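Local coordinates for protein pectate lyase (Paenibacillus sp. 0602, PDB 5GT5) that cleaves polygalacturonate and partly methylated pectins by endo-acting, probably calcium-dependent elimination, as a secreted polysaccharide lyase of family 1, at residues S376-S381 with S387-V392. The protein carries 1 engineered substitution. Sequence-based numbering, arbitrary orientation.
Sequences SSFRGS and SPLAPV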
# COMPACT_ATOMS: atom_id res chain seq x y z
N SER A 376 -3.05 -21.39 -37.89
CA SER A 376 -4.38 -20.81 -37.90
C SER A 376 -4.32 -19.31 -37.70
O SER A 376 -3.27 -18.74 -37.42
CB SER A 376 -5.25 -21.43 -36.81
OG SER A 376 -4.91 -20.92 -35.53
N SER A 377 -5.46 -18.65 -37.86
CA SER A 377 -5.53 -17.22 -37.65
C SER A 377 -6.88 -16.79 -37.08
O SER A 377 -7.93 -17.09 -37.67
CB SER A 377 -5.23 -16.49 -38.96
OG SER A 377 -5.24 -15.10 -38.76
N PHE A 378 -6.86 -16.12 -35.94
CA PHE A 378 -8.04 -15.61 -35.29
C PHE A 378 -7.70 -14.28 -34.67
O PHE A 378 -6.59 -14.07 -34.16
CB PHE A 378 -8.53 -16.59 -34.21
CG PHE A 378 -9.72 -16.10 -33.41
CD1 PHE A 378 -11.02 -16.25 -33.90
CD2 PHE A 378 -9.55 -15.51 -32.16
CE1 PHE A 378 -12.11 -15.82 -33.17
CE2 PHE A 378 -10.66 -15.09 -31.42
CZ PHE A 378 -11.94 -15.24 -31.93
N ARG A 379 -8.62 -13.34 -34.72
CA ARG A 379 -8.49 -12.15 -33.90
C ARG A 379 -9.84 -11.91 -33.29
O ARG A 379 -10.84 -11.83 -34.00
CB ARG A 379 -8.04 -10.92 -34.70
CG ARG A 379 -7.94 -9.67 -33.84
CD ARG A 379 -7.31 -8.50 -34.59
NE ARG A 379 -7.37 -7.29 -33.80
CZ ARG A 379 -6.69 -6.18 -34.07
NH1 ARG A 379 -5.89 -6.13 -35.13
NH2 ARG A 379 -6.81 -5.12 -33.28
N GLY A 380 -9.89 -11.80 -31.96
CA GLY A 380 -11.16 -11.59 -31.31
C GLY A 380 -11.09 -11.79 -29.82
O GLY A 380 -10.06 -11.57 -29.18
N SER A 381 -12.22 -12.20 -29.28
CA SER A 381 -12.38 -12.33 -27.82
C SER A 381 -12.58 -13.77 -27.42
O SER A 381 -12.75 -14.65 -28.26
CB SER A 381 -13.57 -11.51 -27.37
OG SER A 381 -14.76 -12.26 -27.55
N SER A 387 -14.98 -19.42 -30.48
CA SER A 387 -13.68 -18.79 -30.29
C SER A 387 -12.62 -19.75 -29.82
O SER A 387 -12.84 -20.49 -28.86
CB SER A 387 -13.81 -17.70 -29.27
OG SER A 387 -12.48 -17.18 -29.00
N PRO A 388 -11.42 -19.70 -30.44
CA PRO A 388 -10.34 -20.55 -29.92
C PRO A 388 -9.76 -19.99 -28.62
O PRO A 388 -8.92 -20.64 -28.00
CB PRO A 388 -9.29 -20.51 -31.04
CG PRO A 388 -9.47 -19.16 -31.67
CD PRO A 388 -11.00 -18.92 -31.62
N LEU A 389 -10.21 -18.81 -28.21
CA LEU A 389 -9.81 -18.24 -26.92
C LEU A 389 -10.84 -18.51 -25.80
O LEU A 389 -10.76 -17.93 -24.72
CB LEU A 389 -9.57 -16.75 -27.07
CG LEU A 389 -8.46 -16.40 -28.05
CD1 LEU A 389 -8.41 -14.91 -28.31
CD2 LEU A 389 -7.13 -16.90 -27.49
N ALA A 390 -11.81 -19.40 -26.05
CA ALA A 390 -12.81 -19.69 -25.02
C ALA A 390 -12.16 -20.36 -23.80
O ALA A 390 -11.24 -21.17 -23.93
CB ALA A 390 -13.89 -20.61 -25.58
N PRO A 391 -12.63 -20.01 -22.60
CA PRO A 391 -12.05 -20.65 -21.41
C PRO A 391 -12.37 -22.11 -21.31
O PRO A 391 -13.50 -22.51 -21.56
CB PRO A 391 -12.72 -19.90 -20.24
CG PRO A 391 -13.33 -18.65 -20.82
CD PRO A 391 -13.64 -19.00 -22.26
N VAL A 392 -11.38 -22.90 -20.90
CA VAL A 392 -11.56 -24.32 -20.65
C VAL A 392 -10.92 -24.65 -19.30
O VAL A 392 -10.03 -23.92 -18.86
CB VAL A 392 -10.92 -25.20 -21.75
CG1 VAL A 392 -11.47 -24.82 -23.09
CG2 VAL A 392 -9.41 -25.07 -21.75
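At one end of the parallel beta-helix of this family 1 lyase, the last short strand, 378-380, is joined by a CH-pi contact and one hydrogen bond to the type I beta turn Ser387-Ala390, which folds back over it. Phe378, Pro388 and Leu389 form the apolar half. With CG anti to the backbone N (chi1 176°), the Phe378 ring reaches to the turn, and Pro388 CD sits over the middle of one face, 3.4 Å from the ring centroid and only 8° off the normal. Pro388 CG lies beside it, 3.5 Å from Phe378 CG. At the ring edge, near its plane, Leu389 CD1 meets Phe378 CE2 at 3.8 Å; the same methyl group packs at 3.8 Å on Gly380 O. Were Phe378 an alanine, Pro388 CD would probably lose the face it lies on, and Leu389 CD1 the ring edge it packs against. Gly380, which has no side chain, leaves room for the end of the ring at Phe378 CZ, where a CB would sit too close. The backbone of Phe378 pairs with Tyr371 of the antiparallel strand 369-372, whose side chain also touches Pro388 and Leu389. The polar half centres on Ser387 OG, 3.6 Å from Phe378 CZ. It accepts from Leu389 N at 2.9 Å, closing an ST turn within the beta turn, and spends its own hydrogen on Ser381 O: a short 2.6 Å bond, with Ser387 OG in the carbonyl plane and a C=O...OG angle of 149°.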